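Local atomic coordinates of Exo beta-1,2-glucooligosaccharide sophorohydrolase (non-reducing end) (Parabacteroides distasonis ATCC 8503, PDB entry 5Z06), a protein that hydrolyses linear beta-1,2-glucan and beta-1,2-glucooligosaccharides of four or more units from the non-reducing end, releasing the disaccharide sophorose. Residues Y201-D206 against T245-E250; I205-I210 against Y257-V262; G252-Y257 against T274-T279. One frame throughout, in Å; residues are numbered along the deposited sequence.

Interaction 1 (Y201-D206 against T245-E250); sequences YERHID and TDFLGE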
ATOM      1  N   TYR A 201      17.788 -13.852   1.805  1.00 28.34           N
ATOM      2  CA  TYR A 201      16.877 -14.762   1.157  1.00 29.64           C
ATOM      3  C   TYR A 201      17.566 -15.125  -0.158  1.00 29.86           C
ATOM      4  O   TYR A 201      18.794 -15.246  -0.166  1.00 31.69           O
ATOM      5  CB  TYR A 201      15.516 -14.079   1.029  1.00 29.13           C
ATOM      6  CG  TYR A 201      14.929 -13.829   2.389  1.00 28.43           C
ATOM      7  CD1 TYR A 201      15.284 -12.702   3.095  1.00 28.68           C
ATOM      8  CD2 TYR A 201      14.057 -14.744   2.988  1.00 28.34           C
ATOM      9  CE1 TYR A 201      14.772 -12.459   4.347  1.00 28.13           C
ATOM     10  CE2 TYR A 201      13.529 -14.511   4.247  1.00 27.71           C
ATOM     11  CZ  TYR A 201      13.894 -13.356   4.911  1.00 28.65           C
ATOM     12  OH  TYR A 201      13.434 -13.058   6.163  1.00 30.57           O
ATOM     13  N   GLU A 202      16.836 -15.282  -1.252  1.00 28.18           N
ATOM     14  CA  GLU A 202      17.450 -15.716  -2.493  1.00 28.13           C
ATOM     15  C   GLU A 202      18.009 -14.576  -3.322  1.00 29.10           C
ATOM     16  O   GLU A 202      19.114 -14.665  -3.893  1.00 28.89           O
ATOM     17  CB  GLU A 202      16.451 -16.506  -3.303  1.00 28.60           C
ATOM     18  CG  GLU A 202      17.066 -17.093  -4.567  1.00 29.96           C
ATOM     19  CD  GLU A 202      16.070 -17.822  -5.386  1.00 28.76           C
ATOM     20  OE1 GLU A 202      15.763 -17.326  -6.475  1.00 32.85           O
ATOM     21  OE2 GLU A 202      15.591 -18.876  -4.951  1.00 28.56           O
ATOM     22  N   ARG A 203      17.229 -13.517  -3.422  1.00 30.04           N
ATOM     23  CA  ARG A 203      17.571 -12.383  -4.269  1.00 29.78           C
ATOM     24  C   ARG A 203      17.778 -11.120  -3.479  1.00 29.38           C
ATOM     25  O   ARG A 203      18.098 -10.067  -4.055  1.00 30.00           O
ATOM     26  CB  ARG A 203      16.458 -12.165  -5.281  1.00 31.09           C
ATOM     27  CG  ARG A 203      16.077 -13.412  -6.046  1.00 31.81           C
ATOM     28  CD  ARG A 203      17.240 -13.919  -6.849  1.00 33.79           C
ATOM     29  NE  ARG A 203      16.846 -15.087  -7.619  1.00 37.19           N
ATOM     30  CZ  ARG A 203      17.324 -15.407  -8.811  1.00 40.15           C
ATOM     31  NH1 ARG A 203      18.235 -14.648  -9.400  1.00 46.09           N
ATOM     32  NH2 ARG A 203      16.896 -16.501  -9.416  1.00 40.91           N
ATOM     33  N   HIS A 204      17.630 -11.201  -2.161  1.00 26.12           N
ATOM     34  CA  HIS A 204      17.730 -10.002  -1.380  1.00 25.61           C
ATOM     35  C   HIS A 204      18.182 -10.271   0.012  1.00 24.47           C
ATOM     36  O   HIS A 204      18.103 -11.400   0.476  1.00 24.60           O
ATOM     37  CB  HIS A 204      16.408  -9.252  -1.363  1.00 24.70           C
ATOM     38  CG  HIS A 204      15.462  -9.754  -0.342  1.00 24.97           C
ATOM     39  ND1 HIS A 204      14.740 -10.909  -0.515  1.00 24.71           N
ATOM     40  CD2 HIS A 204      15.129  -9.266   0.876  1.00 23.97           C
ATOM     41  CE1 HIS A 204      14.000 -11.111   0.560  1.00 26.16           C
ATOM     42  NE2 HIS A 204      14.220 -10.131   1.417  1.00 24.28           N
ATOM     43  N   ILE A 205      18.663  -9.201   0.639  1.00 24.03           N
ATOM     44  CA  ILE A 205      19.021  -9.188   2.025  1.00 26.74           C
ATOM     45  C   ILE A 205      18.221  -8.092   2.686  1.00 26.67           C
ATOM     46  O   ILE A 205      18.173  -6.963   2.213  1.00 28.81           O
ATOM     47  CB  ILE A 205      20.521  -8.950   2.242  1.00 26.67           C
ATOM     48  CG1 ILE A 205      21.297 -10.040   1.509  1.00 26.27           C
ATOM     49  CG2 ILE A 205      20.827  -8.925   3.744  1.00 27.21           C
ATOM     50  CD1 ILE A 205      22.794  -9.857   1.495  1.00 28.22           C
ATOM     51  N   ASP A 206      17.588  -8.453   3.782  1.00 27.79           N
ATOM     52  CA  ASP A 206      16.863  -7.511   4.600  1.00 29.07           C
ATOM     53  C   ASP A 206      17.732  -7.130   5.753  1.00 30.21           C
ATOM     54  O   ASP A 206      18.223  -8.006   6.466  1.00 29.90           O
ATOM     55  CB  ASP A 206      15.591  -8.161   5.137  1.00 29.88           C
ATOM     56  CG  ASP A 206      14.509  -8.227   4.105  1.00 28.70           C
ATOM     57  OD1 ASP A 206      14.387  -7.237   3.355  1.00 27.97           O
ATOM     58  OD2 ASP A 206      13.777  -9.246   4.063  1.00 28.34           O
ATOM     59  N   THR A 245      15.524  -3.216   2.370  1.00 27.73           N
ATOM     60  CA  THR A 245      15.513  -4.388   1.551  1.00 28.94           C
ATOM     61  C   THR A 245      16.455  -4.166   0.382  1.00 29.07           C
ATOM     62  O   THR A 245      16.187  -3.364  -0.512  1.00 28.96           O
ATOM     63  CB  THR A 245      14.084  -4.697   1.097  1.00 29.11           C
ATOM     64  OG1 THR A 245      13.340  -5.171   2.229  1.00 29.00           O
ATOM     65  CG2 THR A 245      14.076  -5.754   0.012  1.00 30.02           C
ATOM     66  N   ASP A 246      17.567  -4.892   0.399  1.00 29.36           N
ATOM     67  CA  ASP A 246      18.548  -4.755  -0.626  1.00 29.59           C
ATOM     68  C   ASP A 246      18.348  -5.871  -1.602  1.00 30.14           C
ATOM     69  O   ASP A 246      18.733  -7.012  -1.338  1.00 27.31           O
ATOM     70  CB  ASP A 246      19.960  -4.829  -0.076  1.00 31.43           C
ATOM     71  CG  ASP A 246      20.983  -4.334  -1.075  1.00 33.76           C
ATOM     72  OD1 ASP A 246      20.701  -3.337  -1.781  1.00 37.12           O
ATOM     73  OD2 ASP A 246      22.066  -4.948  -1.163  1.00 33.85           O
ATOM     74  N   PHE A 247      17.764  -5.536  -2.741  1.00 27.58           N
ATOM     75  CA  PHE A 247      17.546  -6.517  -3.757  1.00 29.72           C
ATOM     76  C   PHE A 247      18.812  -6.665  -4.596  1.00 30.00           C
ATOM     77  O   PHE A 247      19.066  -5.858  -5.464  1.00 32.65           O
ATOM     78  CB  PHE A 247      16.351  -6.159  -4.634  1.00 27.62           C
ATOM     79  CG  PHE A 247      15.891  -7.309  -5.456  1.00 28.45           C
ATOM     80  CD1 PHE A 247      16.444  -7.551  -6.705  1.00 28.82           C
ATOM     81  CD2 PHE A 247      14.965  -8.192  -4.950  1.00 27.73           C
ATOM     82  CE1 PHE A 247      16.023  -8.629  -7.461  1.00 30.26           C
ATOM     83  CE2 PHE A 247      14.565  -9.284  -5.681  1.00 28.54           C
ATOM     84  CZ  PHE A 247      15.083  -9.503  -6.948  1.00 29.15           C
ATOM     85  N   LEU A 248      19.585  -7.705  -4.331  1.00 30.92           N
ATOM     86  CA  LEU A 248      20.809  -7.993  -5.089  1.00 33.14           C
ATOM     87  C   LEU A 248      20.511  -8.629  -6.424  1.00 32.16           C
ATOM     88  O   LEU A 248      21.269  -8.462  -7.361  1.00 32.67           O
ATOM     89  CB  LEU A 248      21.737  -8.932  -4.302  1.00 33.32           C
ATOM     90  CG  LEU A 248      22.178  -8.327  -2.972  1.00 34.97           C
ATOM     91  CD1 LEU A 248      22.733  -9.402  -2.053  1.00 37.15           C
ATOM     92  CD2 LEU A 248      23.194  -7.226  -3.213  1.00 36.29           C
ATOM     93  N   GLY A 249      19.420  -9.374  -6.505  1.00 30.96           N
ATOM     94  CA  GLY A 249      19.052 -10.082  -7.730  1.00 32.34           C
ATOM     95  C   GLY A 249      19.969 -11.229  -8.093  1.00 31.35           C
ATOM     96  O   GLY A 249      19.908 -11.697  -9.194  1.00 31.74           O
ATOM     97  N   GLU A 250      20.768 -11.707  -7.140  1.00 33.14           N
ATOM     98  CA  GLU A 250      21.825 -12.657  -7.387  1.00 33.10           C
ATOM     99  C   GLU A 250      21.916 -13.615  -6.208  1.00 33.42           C
ATOM    100  O   GLU A 250      21.871 -13.197  -5.042  1.00 30.13           O
ATOM    101  CB  GLU A 250      23.125 -11.900  -7.535  1.00 37.32           C
ATOM    102  CG  GLU A 250      24.343 -12.788  -7.696  1.00 42.50           C
ATOM    103  CD  GLU A 250      25.572 -12.031  -8.170  1.00 45.70           C
ATOM    104  OE1 GLU A 250      25.474 -10.808  -8.417  1.00 47.13           O
ATOM    105  OE2 GLU A 250      26.639 -12.682  -8.285  1.00 48.87           O
TER

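Interaction 2 (I205-I210 against Y257-V262); sequences IDIKWI and YKVTAV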
ATOM      1  N   ILE A 205      18.663  -9.201   0.639  1.00 24.03           N
ATOM      2  CA  ILE A 205      19.021  -9.188   2.025  1.00 26.74           C
ATOM      3  C   ILE A 205      18.221  -8.092   2.686  1.00 26.67           C
ATOM      4  O   ILE A 205      18.173  -6.963   2.213  1.00 28.81           O
ATOM      5  CB  ILE A 205      20.521  -8.950   2.242  1.00 26.67           C
ATOM      6  CG1 ILE A 205      21.297 -10.040   1.509  1.00 26.27           C
ATOM      7  CG2 ILE A 205      20.827  -8.925   3.744  1.00 27.21           C
ATOM      8  CD1 ILE A 205      22.794  -9.857   1.495  1.00 28.22           C
ATOM      9  N   ASP A 206      17.588  -8.453   3.782  1.00 27.79           N
ATOM     10  CA  ASP A 206      16.863  -7.511   4.600  1.00 29.07           C
ATOM     11  C   ASP A 206      17.732  -7.130   5.753  1.00 30.21           C
ATOM     12  O   ASP A 206      18.223  -8.006   6.466  1.00 29.90           O
ATOM     13  CB  ASP A 206      15.591  -8.161   5.137  1.00 29.88           C
ATOM     14  CG  ASP A 206      14.509  -8.227   4.105  1.00 28.70           C
ATOM     15  OD1 ASP A 206      14.387  -7.237   3.355  1.00 27.97           O
ATOM     16  OD2 ASP A 206      13.777  -9.246   4.063  1.00 28.34           O
ATOM     17  N   ILE A 207      17.905  -5.831   5.951  1.00 30.85           N
ATOM     18  CA  ILE A 207      18.511  -5.350   7.172  1.00 33.23           C
ATOM     19  C   ILE A 207      17.470  -4.588   7.959  1.00 34.87           C
ATOM     20  O   ILE A 207      16.509  -4.070   7.401  1.00 37.04           O
ATOM     21  CB  ILE A 207      19.814  -4.542   6.938  1.00 32.08           C
ATOM     22  CG1 ILE A 207      19.545  -3.195   6.277  1.00 33.06           C
ATOM     23  CG2 ILE A 207      20.805  -5.394   6.140  1.00 32.22           C
ATOM     24  CD1 ILE A 207      20.797  -2.355   6.017  1.00 33.91           C
ATOM     25  N   LYS A 208      17.679  -4.562   9.265  1.00 37.14           N
ATOM     26  CA  LYS A 208      16.786  -3.937  10.205  1.00 39.00           C
ATOM     27  C   LYS A 208      17.630  -3.333  11.310  1.00 39.42           C
ATOM     28  O   LYS A 208      18.657  -3.912  11.729  1.00 33.92           O
ATOM     29  CB  LYS A 208      15.831  -4.972  10.822  1.00 43.92           C
ATOM     30  CG  LYS A 208      14.659  -4.328  11.577  1.00 50.04           C
ATOM     31  CD  LYS A 208      13.904  -5.293  12.489  1.00 53.93           C
ATOM     32  CE  LYS A 208      12.769  -4.587  13.238  1.00 56.67           C
ATOM     33  NZ  LYS A 208      13.207  -3.527  14.189  1.00 57.43           N
ATOM     34  N   TRP A 209      17.174  -2.188  11.790  1.00 37.90           N
ATOM     35  CA  TRP A 209      17.860  -1.467  12.828  1.00 40.74           C
ATOM     36  C   TRP A 209      16.850  -0.868  13.821  1.00 44.48           C
ATOM     37  O   TRP A 209      15.645  -0.844  13.543  1.00 43.77           O
ATOM     38  CB  TRP A 209      18.760  -0.402  12.196  1.00 38.54           C
ATOM     39  CG  TRP A 209      18.022   0.606  11.351  1.00 39.05           C
ATOM     40  CD1 TRP A 209      17.355   1.693  11.802  1.00 40.24           C
ATOM     41  CD2 TRP A 209      17.860   0.604   9.920  1.00 37.60           C
ATOM     42  NE1 TRP A 209      16.807   2.392  10.750  1.00 41.88           N
ATOM     43  CE2 TRP A 209      17.093   1.744   9.585  1.00 39.23           C
ATOM     44  CE3 TRP A 209      18.299  -0.237   8.891  1.00 36.89           C
ATOM     45  CZ2 TRP A 209      16.738   2.061   8.262  1.00 39.15           C
ATOM     46  CZ3 TRP A 209      17.957   0.082   7.572  1.00 35.25           C
ATOM     47  CH2 TRP A 209      17.179   1.216   7.273  1.00 37.50           C
ATOM     48  N   ILE A 210      17.345  -0.448  14.987  1.00 47.44           N
ATOM     49  CA  ILE A 210      16.541   0.232  16.013  1.00 49.97           C
ATOM     50  C   ILE A 210      17.162   1.605  16.154  1.00 50.82           C
ATOM     51  O   ILE A 210      18.378   1.696  16.290  1.00 51.04           O
ATOM     52  CB  ILE A 210      16.622  -0.440  17.401  1.00 54.36           C
ATOM     53  CG1 ILE A 210      16.444  -1.965  17.320  1.00 55.93           C
ATOM     54  CG2 ILE A 210      15.585   0.155  18.349  1.00 55.70           C
ATOM     55  CD1 ILE A 210      17.533  -2.695  18.081  1.00 58.13           C
ATOM     56  N   TYR A 257      26.629  -4.775   5.429  1.00 35.31           N
ATOM     57  CA  TYR A 257      25.832  -3.566   5.535  1.00 34.20           C
ATOM     58  C   TYR A 257      26.138  -2.772   6.796  1.00 35.33           C
ATOM     59  O   TYR A 257      26.407  -3.319   7.863  1.00 36.18           O
ATOM     60  CB  TYR A 257      24.345  -3.895   5.491  1.00 31.48           C
ATOM     61  CG  TYR A 257      23.922  -4.517   4.202  1.00 29.28           C
ATOM     62  CD1 TYR A 257      23.513  -3.737   3.134  1.00 29.49           C
ATOM     63  CD2 TYR A 257      23.919  -5.897   4.050  1.00 28.98           C
ATOM     64  CE1 TYR A 257      23.119  -4.320   1.929  1.00 29.16           C
ATOM     65  CE2 TYR A 257      23.544  -6.490   2.852  1.00 27.25           C
ATOM     66  CZ  TYR A 257      23.134  -5.699   1.804  1.00 26.92           C
ATOM     67  OH  TYR A 257      22.733  -6.277   0.642  1.00 26.15           O
ATOM     68  N   LYS A 258      26.023  -1.465   6.637  1.00 37.06           N
ATOM     69  CA  LYS A 258      26.387  -0.503   7.631  1.00 39.31           C
ATOM     70  C   LYS A 258      25.382   0.607   7.438  1.00 37.02           C
ATOM     71  O   LYS A 258      25.112   1.016   6.301  1.00 33.48           O
ATOM     72  CB  LYS A 258      27.779   0.006   7.300  1.00 43.20           C
ATOM     73  CG  LYS A 258      28.698   0.267   8.462  1.00 47.85           C
ATOM     74  CD  LYS A 258      30.146   0.356   7.974  1.00 50.98           C
ATOM     75  CE  LYS A 258      30.287   1.360   6.828  1.00 54.97           C
ATOM     76  NZ  LYS A 258      31.692   1.777   6.598  1.00 59.63           N
ATOM     77  N   VAL A 259      24.834   1.108   8.532  1.00 36.33           N
ATOM     78  CA  VAL A 259      23.827   2.146   8.435  1.00 36.66           C
ATOM     79  C   VAL A 259      24.240   3.339   9.283  1.00 37.02           C
ATOM     80  O   VAL A 259      24.697   3.182  10.416  1.00 37.87           O
ATOM     81  CB  VAL A 259      22.471   1.593   8.881  1.00 36.59           C
ATOM     82  CG1 VAL A 259      21.398   2.680   8.859  1.00 38.79           C
ATOM     83  CG2 VAL A 259      22.083   0.424   7.987  1.00 34.00           C
ATOM     84  N   THR A 260      24.057   4.531   8.731  1.00 37.32           N
ATOM     85  CA  THR A 260      24.253   5.772   9.483  1.00 37.95           C
ATOM     86  C   THR A 260      22.931   6.527   9.540  1.00 37.41           C
ATOM     87  O   THR A 260      22.046   6.268   8.735  1.00 33.28           O
ATOM     88  CB  THR A 260      25.316   6.677   8.813  1.00 37.29           C
ATOM     89  OG1 THR A 260      24.860   7.084   7.526  1.00 38.19           O
ATOM     90  CG2 THR A 260      26.651   5.955   8.651  1.00 38.33           C
ATOM     91  N   ALA A 261      22.813   7.440  10.509  1.00 40.61           N
ATOM     92  CA  ALA A 261      21.717   8.415  10.578  1.00 39.86           C
ATOM     93  C   ALA A 261      22.198   9.766  10.071  1.00 40.91           C
ATOM     94  O   ALA A 261      23.284  10.218  10.418  1.00 42.81           O
ATOM     95  CB  ALA A 261      21.202   8.547  11.998  1.00 39.98           C
ATOM     96  N   VAL A 262      21.375  10.409   9.254  1.00 41.89           N
ATOM     97  CA  VAL A 262      21.701  11.684   8.636  1.00 40.48           C
ATOM     98  C   VAL A 262      20.658  12.684   9.111  1.00 42.01           C
ATOM     99  O   VAL A 262      19.467  12.405   9.035  1.00 39.95           O
ATOM    100  CB  VAL A 262      21.674  11.571   7.106  1.00 40.53           C
ATOM    101  CG1 VAL A 262      22.000  12.898   6.429  1.00 39.64           C
ATOM    102  CG2 VAL A 262      22.647  10.494   6.651  1.00 41.06           C
TER

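Interaction 3 (G252-Y257 against T274-T279); sequences GKKAYY and TVSATT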
ATOM      1  N   GLY A 252      23.764 -16.581  -3.903  1.00 34.61           N
ATOM      2  CA  GLY A 252      25.101 -16.899  -3.406  1.00 33.84           C
ATOM      3  C   GLY A 252      25.950 -15.663  -3.233  1.00 32.15           C
ATOM      4  O   GLY A 252      27.151 -15.744  -3.231  1.00 35.77           O
ATOM      5  N   LYS A 253      25.322 -14.519  -3.063  1.00 31.64           N
ATOM      6  CA  LYS A 253      26.028 -13.260  -3.021  1.00 30.80           C
ATOM      7  C   LYS A 253      26.078 -12.793  -1.606  1.00 31.38           C
ATOM      8  O   LYS A 253      25.026 -12.649  -0.953  1.00 30.04           O
ATOM      9  CB  LYS A 253      25.310 -12.216  -3.863  1.00 31.44           C
ATOM     10  CG  LYS A 253      26.069 -10.913  -4.022  1.00 33.03           C
ATOM     11  CD  LYS A 253      27.410 -11.074  -4.741  1.00 35.72           C
ATOM     12  CE  LYS A 253      27.802  -9.737  -5.377  1.00 40.05           C
ATOM     13  NZ  LYS A 253      29.206  -9.646  -5.881  1.00 42.91           N
ATOM     14  N   LYS A 254      27.301 -12.564  -1.135  1.00 30.57           N
ATOM     15  CA  LYS A 254      27.538 -12.070   0.197  1.00 32.99           C
ATOM     16  C   LYS A 254      27.565 -10.561   0.144  1.00 32.61           C
ATOM     17  O   LYS A 254      28.158  -9.976  -0.759  1.00 31.70           O
ATOM     18  CB  LYS A 254      28.863 -12.596   0.755  1.00 34.99           C
ATOM     19  CG  LYS A 254      29.137 -12.095   2.164  1.00 37.11           C
ATOM     20  CD  LYS A 254      30.054 -13.038   2.937  1.00 37.77           C
ATOM     21  CE  LYS A 254      30.065 -12.695   4.422  1.00 39.31           C
ATOM     22  NZ  LYS A 254      31.098 -13.465   5.175  1.00 39.62           N
ATOM     23  N   ALA A 255      26.902  -9.933   1.103  1.00 33.90           N
ATOM     24  CA  ALA A 255      26.974  -8.481   1.250  1.00 35.11           C
ATOM     25  C   ALA A 255      27.014  -8.098   2.716  1.00 35.51           C
ATOM     26  O   ALA A 255      26.453  -8.777   3.567  1.00 35.10           O
ATOM     27  CB  ALA A 255      25.813  -7.790   0.542  1.00 35.18           C
ATOM     28  N   TYR A 256      27.712  -7.006   2.978  1.00 35.39           N
ATOM     29  CA  TYR A 256      27.892  -6.467   4.298  1.00 37.87           C
ATOM     30  C   TYR A 256      27.190  -5.139   4.289  1.00 36.92           C
ATOM     31  O   TYR A 256      27.176  -4.450   3.267  1.00 38.97           O
ATOM     32  CB  TYR A 256      29.379  -6.228   4.618  1.00 39.18           C
ATOM     33  CG  TYR A 256      30.282  -7.437   4.523  1.00 39.99           C
ATOM     34  CD1 TYR A 256      30.679  -7.929   3.273  1.00 41.35           C
ATOM     35  CD2 TYR A 256      30.788  -8.058   5.666  1.00 41.34           C
ATOM     36  CE1 TYR A 256      31.522  -9.017   3.157  1.00 41.30           C
ATOM     37  CE2 TYR A 256      31.644  -9.160   5.560  1.00 43.13           C
ATOM     38  CZ  TYR A 256      32.009  -9.624   4.293  1.00 42.43           C
ATOM     39  OH  TYR A 256      32.836 -10.700   4.115  1.00 42.99           O
ATOM     40  N   TYR A 257      26.629  -4.775   5.429  1.00 35.31           N
ATOM     41  CA  TYR A 257      25.832  -3.566   5.535  1.00 34.20           C
ATOM     42  C   TYR A 257      26.138  -2.772   6.796  1.00 35.33           C
ATOM     43  O   TYR A 257      26.407  -3.319   7.863  1.00 36.18           O
ATOM     44  CB  TYR A 257      24.345  -3.895   5.491  1.00 31.48           C
ATOM     45  CG  TYR A 257      23.922  -4.517   4.202  1.00 29.28           C
ATOM     46  CD1 TYR A 257      23.513  -3.737   3.134  1.00 29.49           C
ATOM     47  CD2 TYR A 257      23.919  -5.897   4.050  1.00 28.98           C
ATOM     48  CE1 TYR A 257      23.119  -4.320   1.929  1.00 29.16           C
ATOM     49  CE2 TYR A 257      23.544  -6.490   2.852  1.00 27.25           C
ATOM     50  CZ  TYR A 257      23.134  -5.699   1.804  1.00 26.92           C
ATOM     51  OH  TYR A 257      22.733  -6.277   0.642  1.00 26.15           O
ATOM     52  N   THR A 274      28.617  -3.560  11.624  1.00 44.15           N
ATOM     53  CA  THR A 274      28.484  -4.137  10.301  1.00 43.96           C
ATOM     54  C   THR A 274      27.791  -5.482  10.440  1.00 40.34           C
ATOM     55  O   THR A 274      28.114  -6.262  11.327  1.00 38.99           O
ATOM     56  CB  THR A 274      29.858  -4.270   9.627  1.00 44.44           C
ATOM     57  OG1 THR A 274      30.351  -2.952   9.359  1.00 47.62           O
ATOM     58  CG2 THR A 274      29.766  -5.047   8.312  1.00 45.62           C
ATOM     59  N   VAL A 275      26.831  -5.737   9.562  1.00 37.02           N
ATOM     60  CA  VAL A 275      26.177  -7.043   9.485  1.00 36.08           C
ATOM     61  C   VAL A 275      26.383  -7.555   8.086  1.00 33.56           C
ATOM     62  O   VAL A 275      26.586  -6.767   7.167  1.00 35.00           O
ATOM     63  CB  VAL A 275      24.671  -6.980   9.817  1.00 38.06           C
ATOM     64  CG1 VAL A 275      24.490  -6.525  11.253  1.00 40.83           C
ATOM     65  CG2 VAL A 275      23.893  -6.057   8.869  1.00 37.90           C
ATOM     66  N   SER A 276      26.329  -8.868   7.920  1.00 32.04           N
ATOM     67  CA  SER A 276      26.417  -9.460   6.597  1.00 32.41           C
ATOM     68  C   SER A 276      25.506 -10.654   6.443  1.00 31.70           C
ATOM     69  O   SER A 276      25.034 -11.240   7.417  1.00 30.14           O
ATOM     70  CB  SER A 276      27.853  -9.875   6.267  1.00 33.08           C
ATOM     71  OG  SER A 276      28.314 -10.868   7.168  1.00 32.16           O
ATOM     72  N   ALA A 277      25.269 -11.008   5.189  1.00 29.11           N
ATOM     73  CA  ALA A 277      24.553 -12.222   4.888  1.00 27.85           C
ATOM     74  C   ALA A 277      24.832 -12.608   3.471  1.00 26.72           C
ATOM     75  O   ALA A 277      25.332 -11.814   2.673  1.00 25.92           O
ATOM     76  CB  ALA A 277      23.068 -12.025   5.099  1.00 30.11           C
ATOM     77  N   THR A 278      24.488 -13.839   3.149  1.00 27.35           N
ATOM     78  CA  THR A 278      24.715 -14.361   1.813  1.00 28.01           C
ATOM     79  C   THR A 278      23.417 -14.947   1.335  1.00 28.13           C
ATOM     80  O   THR A 278      22.825 -15.750   2.043  1.00 27.64           O
ATOM     81  CB  THR A 278      25.790 -15.451   1.823  1.00 29.12           C
ATOM     82  OG1 THR A 278      26.932 -14.956   2.524  1.00 30.00           O
ATOM     83  CG2 THR A 278      26.167 -15.875   0.384  1.00 29.49           C
ATOM     84  N   THR A 279      22.987 -14.541   0.134  1.00 29.87           N
ATOM     85  CA  THR A 279      21.810 -15.110  -0.492  1.00 29.09           C
ATOM     86  C   THR A 279      22.017 -16.561  -0.862  1.00 29.63           C
ATOM     87  O   THR A 279      23.116 -16.975  -1.115  1.00 29.42           O
ATOM     88  CB  THR A 279      21.397 -14.382  -1.792  1.00 30.04           C
ATOM     89  OG1 THR A 279      22.467 -14.431  -2.758  1.00 27.84           O
ATOM     90  CG2 THR A 279      20.976 -12.936  -1.510  1.00 29.32           C
TER

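Interaction 1 (Y201-D206 against T245-E250)
Ile205 and Asp246 form the hydrogen-bonded pair in the middle of two antiparallel strand ends (168°): Asp246 N donates to Ile205 O at 2.8 Å and Ile205 N to Asp246 O at 3.0 Å. His204–Phe247 and Asp206–Thr245 flank it as non-hydrogen-bonded pairs. Beyond the paired residues, Arg203 O accepts Gly249 N at 2.9 Å and a weak bond from Leu248 N. The same oxygen lies over the centre of the Phe247 ring, whose CG stands anti to the backbone N (chi1 -165°), bringing CZ to 3.4 Å from Arg203 CB. On the face of His204 and Phe247, Asp206 OD1 is met nearly along its C–O axis by Thr245 OG1 at 2.6 Å, while His204 NE2, 2.8 Å from Asp206 OD2, approaches from above the carboxylate. Replacing Asp206 by an alanine would probably leave Thr245 OG1 and His204 NE2 without their acceptor and Arg297, its salt-bridge partner, without its counter-charge. On the opposite face Ile205 CD1 touches Leu248 CD1 at 3.6 Å. Helices 284-297 and 624-636 cover the His204 side, where Tyr635 OH bonds His204 ND1; Ile205 and Leu248 pack against strand 254-262.

Interaction 2 (I205-I210 against Y257-V262)
Ile207 is wedged between Tyr257 and Val259, its CG2 methyl meeting Tyr257 and its CD1 reaching mainly Val259. The strands belong to different layers: their segment axes come no closer than 9.0 Å and run at 37° to each other, so side chains alone bridge the gap and the contact is wholly apolar. Ile205, Ile207 and Trp209 point toward the other strand, Tyr257 and Val259 point back toward them, and the bumps of each settle between those of its partner.

In Ile207, CG1 lies between the backbone N and the carbonyl carbon (chi1 70°), which sends CD1 forward to Val259 CG2 at 3.6 Å and leaves CG2 for Tyr257. Ile207 CG2 makes an off-centre CH-pi contact with Tyr257, 4.2 Å from its ring centroid. The hydroxyl end of the same ring is met by Ile205: Ile205 CD1 comes to the ring edge, near its plane, 3.7 Å from Tyr257 CE2, and CG2 lies alongside the same carbon. The phenol thus occupies the hollow between two isoleucines, its hydroxyl directed to Asp246 of strand 243-247, probably as a hydrogen bond.

Val259 fills the next hollow. Its CG1 sits over the face of the Trp209 six-membered ring, 4.3 Å from the centroid, while CG2 reaches Trp209 CE3 at 3.9 Å; the two side chains cross at about a right angle. Within its own strand Trp209 has Ile207 CG1 at its ring edge, and Tyr220 meets it from strand 219-225.

Three strands facing four, with a tryptophan on the second strand and a tyrosine on the sixth filling the space between the layers, is consistent with a fibronectin type III-like beta-sandwich, and these residues form part of its hydrophobic core.

Interaction 3 (G252-Y257 against T274-T279)
Thr274 meets Tyr256 and Tyr257 where the two segments begin to pair: its CG2 comes near the plane of the Tyr256 ring at the edge, 3.9 Å from Tyr256 CB, and its CA makes a CA-H...O contact with Tyr257 O. Val275 then exchanges both backbone bonds with Tyr257, its N giving to Tyr257 O at 3.0 Å. Its CG2 lies 4.0 Å from Tyr257 CB, on the face that looks across to Leu195 and Ala198 of strand 194-200.

Ser276 turns to the other face. Its CB is set obliquely against the Tyr256 ring, 3.5 Å from CD2, and its OG stands beside Lys254 CE; the lysine's NZ runs on to a weak bond with Tyr256 OH. Ala277 forms the second hydrogen-bonded pair, with Ala255, through two backbone bonds. This is the last strand of what is probably a fibronectin type III-like sandwich, added as an edge to strand 254-262 at 163°, and the methyl of Ala277 packs inward against Ile205, Ala198 and Ala200.

Thr278, again on the outward face, lays OG1 against the extended chain of Lys254, 3.5 Å from CB, and its CG2 against Gly252 C. In Thr279, N donates to Lys253 O. Its OG1, placed between the backbone N and carbonyl carbon (chi1 59°), accepts Lys253 N at 2.9 Å in an almost straight bond (177°) and is also hydrogen-bonded to Glu250 O. Gly252, with a positive phi that favours glycine, adds a weak bond from its N to Thr279 O.

Overall arrangement
All three contacts lie in one beta-sandwich, beside the helical part of the chain. Interactions 1 and 3 are pairings within a layer, each built on antiparallel backbone bonds, whereas interaction 2 spans the layers with apolar side chains alone. Strand 204-210 serves interactions 1 and 2, and strand 254-262 serves 2 and 3. Interaction 2 is fully buried; the other two are partly exposed but differ in their outer faces, since that of interaction 1 carries a polar network against helices and that of interaction 3 an edge strand with lysine, serine and threonine. Tyr257, shared by interactions 2 and 3, probably reaches interaction 1 through a hydrogen bond to Asp246, and Ile205 packs on Ala255.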